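Side-chain contacts in enoyl CoA hydratase/isomerase (Crotonase) (Legionella pneumophila subsp. pneumophila, PDB 3I47), which probably acts as an enoyl-CoA hydratase or isomerase of the crotonase family: residues A[26-29]-A[30-34]; A[63-67]-A[68-72]. One frame throughout, in Å; residues are numbered along the deposited sequence.

Contact 1 (A[26-29]-A[30-34]); sequences NAFD and NQLLT
The N-terminus of helix 30-45 is capped by D29, whose carboxylate takes the backbone N-H of L32: D29 OD1 lies 2.9 Å from L32 N, in a bond that is nearly straight (172°) and meets the oxygen almost along its C-O bond. D29 reaches this position because CG sits between its own backbone N and carbonyl carbon (chi1 63°), which folds the carboxylate back over the first turn. The same residue opens the helical hydrogen-bond pattern, with L33 N donating to D29 O at 3.1 Å. In this crotonase-family chain the cap ends the loop that follows strand 14-19, and R21 from that loop forms a salt bridge with D29 OD2. On the apolar side, L33 lays its CD2 methyl over one face of the F28 ring, 3.8 Å from the ring centroid and 16° off the normal, a CH-pi contact displaced slightly toward the CD2-CE2 side. L32 extends its own CD2 obliquely to the ring, 4.1 Å from F28 CD1. Within the first turn, T34 OG1 donates to N30 O at 2.8 Å, and T34 N reaches the same oxygen from the opposite face of its carbonyl plane.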
loop_
_atom_site.group_PDB
_atom_site.type_symbol
_atom_site.label_atom_id
_atom_site.label_comp_id
_atom_site.label_asym_id
_atom_site.label_seq_id
_atom_site.Cartn_x
_atom_site.Cartn_y
_atom_site.Cartn_z
ATOM N N ASN A 26 -13.521 8.985 -6.504
ATOM C CA ASN A 26 -12.085 9.048 -6.217
ATOM C C ASN A 26 -11.206 8.994 -7.455
ATOM O O ASN A 26 -10.087 8.481 -7.417
ATOM C CB ASN A 26 -11.693 7.971 -5.185
ATOM C CG ASN A 26 -12.333 8.226 -3.861
ATOM O OD1 ASN A 26 -12.348 9.377 -3.393
ATOM N ND2 ASN A 26 -12.875 7.178 -3.236
ATOM N N ALA A 27 -11.704 9.582 -8.540
ATOM C CA ALA A 27 -10.925 9.651 -9.773
ATOM C C ALA A 27 -9.694 10.521 -9.542
ATOM O O ALA A 27 -9.784 11.595 -8.929
ATOM C CB ALA A 27 -11.779 10.183 -10.913
ATOM N N PHE A 28 -8.548 10.047 -10.015
ATOM C CA PHE A 28 -7.253 10.665 -9.706
ATOM C C PHE A 28 -6.963 11.944 -10.485
ATOM O O PHE A 28 -7.281 12.067 -11.680
ATOM C CB PHE A 28 -6.114 9.669 -10.001
ATOM C CG PHE A 28 -5.847 8.656 -8.899
ATOM C CD1 PHE A 28 -6.740 8.455 -7.844
ATOM C CD2 PHE A 28 -4.691 7.881 -8.958
ATOM C CE1 PHE A 28 -6.470 7.485 -6.839
ATOM C CE2 PHE A 28 -4.412 6.934 -7.964
ATOM C CZ PHE A 28 -5.297 6.740 -6.917
ATOM N N ASP A 29 -6.355 12.906 -9.802
ATOM C CA ASP A 29 -5.670 14.019 -10.468
ATOM C C ASP A 29 -4.460 14.420 -9.625
ATOM O O ASP A 29 -4.234 13.839 -8.551
ATOM C CB ASP A 29 -6.617 15.203 -10.772
ATOM C CG ASP A 29 -7.209 15.845 -9.523
ATOM O OD1 ASP A 29 -6.538 15.895 -8.472
ATOM O OD2 ASP A 29 -8.347 16.359 -9.612
ATOM N N ASN A 30 -3.675 15.382 -10.098
ATOM C CA ASN A 30 -2.443 15.733 -9.415
ATOM C C ASN A 30 -2.709 16.401 -8.058
ATOM O O ASN A 30 -1.883 16.291 -7.158
ATOM C CB ASN A 30 -1.584 16.654 -10.284
ATOM C CG ASN A 30 -2.334 17.888 -10.700
ATOM O OD1 ASN A 30 -3.339 17.794 -11.410
ATOM N ND2 ASN A 30 -1.890 19.047 -10.221
ATOM N N GLN A 31 -3.862 17.057 -7.912
ATOM C CA GLN A 31 -4.216 17.715 -6.635
ATOM C C GLN A 31 -4.503 16.673 -5.548
ATOM O O GLN A 31 -3.930 16.745 -4.455
ATOM C CB GLN A 31 -5.407 18.654 -6.814
ATOM C CG GLN A 31 -5.748 19.456 -5.559
ATOM C CD GLN A 31 -6.958 20.327 -5.777
ATOM O OE1 GLN A 31 -6.939 21.230 -6.613
ATOM N NE2 GLN A 31 -8.025 20.069 -5.012
ATOM N N LEU A 32 -5.364 15.697 -5.849
ATOM C CA LEU A 32 -5.679 14.665 -4.869
ATOM C C LEU A 32 -4.410 13.902 -4.481
ATOM O O LEU A 32 -4.173 13.618 -3.306
ATOM C CB LEU A 32 -6.728 13.688 -5.431
ATOM C CG LEU A 32 -7.157 12.523 -4.533
ATOM C CD1 LEU A 32 -7.935 12.996 -3.310
ATOM C CD2 LEU A 32 -7.953 11.484 -5.326
ATOM N N LEU A 33 -3.602 13.555 -5.481
ATOM C CA LEU A 33 -2.378 12.787 -5.205
ATOM C C LEU A 33 -1.353 13.576 -4.389
ATOM O O LEU A 33 -0.608 12.997 -3.595
ATOM C CB LEU A 33 -1.773 12.241 -6.503
ATOM C CG LEU A 33 -2.675 11.263 -7.256
ATOM C CD1 LEU A 33 -2.078 10.986 -8.633
ATOM C CD2 LEU A 33 -2.945 9.982 -6.484
ATOM N N THR A 34 -1.312 14.897 -4.572
ATOM C CA THR A 34 -0.445 15.749 -3.756
ATOM C C THR A 34 -0.905 15.748 -2.303
ATOM O O THR A 34 -0.069 15.638 -1.404
ATOM C CB THR A 34 -0.406 17.190 -4.328
ATOM O OG1 THR A 34 0.253 17.154 -5.595
ATOM C CG2 THR A 34 0.382 18.121 -3.407
#

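Contact 2 (A[63-67]-A[68-72]); sequences AGADL and TWMQS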
loop_
_atom_site.group_PDB
_atom_site.type_symbol
_atom_site.label_atom_id
_atom_site.label_comp_id
_atom_site.label_asym_id
_atom_site.label_seq_id
_atom_site.Cartn_x
_atom_site.Cartn_y
_atom_site.Cartn_z
ATOM N N ALA A 63 -12.169 4.980 -9.488
ATOM C CA ALA A 63 -12.754 4.559 -10.775
ATOM C C ALA A 63 -11.864 4.816 -12.000
ATOM O O ALA A 63 -12.157 4.315 -13.098
ATOM C CB ALA A 63 -14.121 5.208 -10.968
ATOM N N GLY A 64 -10.779 5.565 -11.820
ATOM C CA GLY A 64 -9.908 5.933 -12.934
ATOM C C GLY A 64 -9.366 7.340 -12.777
ATOM O O GLY A 64 -9.173 7.810 -11.665
ATOM N N ALA A 65 -9.096 7.992 -13.902
ATOM C CA ALA A 65 -8.554 9.353 -13.892
ATOM C C ALA A 65 -9.696 10.348 -13.965
ATOM O O ALA A 65 -10.708 10.105 -14.631
ATOM C CB ALA A 65 -7.599 9.547 -15.063
ATOM N N ASP A 66 -9.534 11.469 -13.264
ATOM C CA ASP A 66 -10.520 12.543 -13.293
ATOM C C ASP A 66 -10.623 13.158 -14.694
ATOM O O ASP A 66 -9.608 13.429 -15.334
ATOM C CB ASP A 66 -10.131 13.616 -12.280
ATOM C CG ASP A 66 -11.132 14.750 -12.236
ATOM O OD1 ASP A 66 -10.972 15.714 -13.019
ATOM O OD2 ASP A 66 -12.094 14.664 -11.438
ATOM N N LEU A 67 -11.856 13.355 -15.157
ATOM C CA LEU A 67 -12.093 13.789 -16.543
ATOM C C LEU A 67 -11.616 15.211 -16.823
ATOM O O LEU A 67 -11.142 15.495 -17.924
ATOM C CB LEU A 67 -13.574 13.648 -16.907
ATOM C CG LEU A 67 -14.065 12.209 -17.095
ATOM C CD1 LEU A 67 -15.574 12.200 -17.306
ATOM C CD2 LEU A 67 -13.359 11.540 -18.271
ATOM N N THR A 68 -11.728 16.092 -15.834
ATOM C CA THR A 68 -11.208 17.456 -15.986
ATOM C C THR A 68 -9.688 17.423 -16.121
ATOM O O THR A 68 -9.113 18.067 -17.007
ATOM C CB THR A 68 -11.608 18.334 -14.799
ATOM O OG1 THR A 68 -13.037 18.331 -14.667
ATOM C CG2 THR A 68 -11.076 19.759 -14.970
ATOM N N TRP A 69 -9.037 16.656 -15.246
ATOM C CA TRP A 69 -7.600 16.497 -15.328
ATOM C C TRP A 69 -7.189 15.862 -16.663
ATOM O O TRP A 69 -6.198 16.276 -17.259
ATOM C CB TRP A 69 -7.077 15.675 -14.131
ATOM C CG TRP A 69 -5.640 15.284 -14.298
ATOM C CD1 TRP A 69 -4.544 16.016 -13.954
ATOM C CD2 TRP A 69 -5.154 14.088 -14.904
ATOM N NE1 TRP A 69 -3.399 15.352 -14.306
ATOM C CE2 TRP A 69 -3.738 14.163 -14.898
ATOM C CE3 TRP A 69 -5.772 12.963 -15.461
ATOM C CZ2 TRP A 69 -2.931 13.149 -15.407
ATOM C CZ3 TRP A 69 -4.972 11.966 -15.986
ATOM C CH2 TRP A 69 -3.561 12.064 -15.954
ATOM N N MET A 70 -7.938 14.861 -17.125
ATOM C CA MET A 70 -7.582 14.205 -18.383
ATOM C C MET A 70 -7.591 15.188 -19.557
ATOM O O MET A 70 -6.694 15.163 -20.405
ATOM C CB MET A 70 -8.489 13.011 -18.686
ATOM C CG MET A 70 -8.015 12.219 -19.902
ATOM S SD MET A 70 -8.865 10.629 -20.102
ATOM C CE MET A 70 -9.493 10.339 -18.435
ATOM N N GLN A 71 -8.596 16.057 -19.592
ATOM C CA GLN A 71 -8.651 17.061 -20.648
ATOM C C GLN A 71 -7.455 18.025 -20.559
ATOM O O GLN A 71 -6.857 18.389 -21.586
ATOM C CB GLN A 71 -9.977 17.821 -20.615
ATOM C CG GLN A 71 -10.069 18.921 -21.698
ATOM C CD GLN A 71 -10.001 18.377 -23.130
ATOM O OE1 GLN A 71 -11.021 17.948 -23.693
ATOM N NE2 GLN A 71 -8.803 18.415 -23.737
ATOM N N SER A 72 -7.094 18.415 -19.342
ATOM C CA SER A 72 -5.934 19.284 -19.137
ATOM C C SER A 72 -4.659 18.578 -19.596
ATOM O O SER A 72 -3.843 19.150 -20.330
ATOM C CB SER A 72 -5.801 19.667 -17.666
ATOM O OG SER A 72 -6.918 20.433 -17.260
HETATM O O HOH W 1 -14.095 15.930 -13.043
#
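A65 CB is the apolar centre, touched by two side chains from the first turn of helix 67-74. The six-membered ring of W69 approaches it obliquely, with CZ3 3.7 Å from the methyl, while the terminal methyl of M70 comes within 3.9 Å, CE to A65 CB. M70 leaves the helix with CG anti to its backbone N (chi1 -173°), and the chain then bends at its last torsion, which turns CE back toward A65. L67 runs alongside M70 in the same direction, its CD2 a looser 4.1 Å from M70 CE. Outward from this cluster lies the backbone of D66, whose carbonyl oxygen sits at the edge of the W69 ring, near its plane, and accepts M70 N at 2.8 Å. The D66 side chain supplies the N-cap: OD1 receives W69 N at 3.1 Å, on the lone pair facing away from OD2, and a weak, strongly bent bond from T68 N. At the polar edge a water donates to D66 OD2 (2.9 Å from the water oxygen) and also hydrogen-bonds to T68 OG1. The indole N-H of W69 is directed to D84 of helix 78-97. With one good and one weak backbone N-H bond on OD1, and the positive end of the helix dipole close by, the carboxylate of D66 would be expected to favour its negative form.

How the contacts relate
From the N terminus, the chain leaves strand 14-19, and contact 1 (26-29 with 30-34) makes the turn from the loop into helix 30-45. It then passes through strand 51-56 before contact 2 (63-67 with 68-72) starts helix 67-74, again with an aspartate at the N-cap, though in a different rotamer. The two turns are in series and neither encloses the other, yet their centres lie only about 9 Å apart. The two loops run beside each other, joined by probable backbone hydrogen bonds from F28 N to G64 O and from D66 N to F28 O. W69 packs against D29 and N30, bringing the start of the later helix onto the earlier capped end.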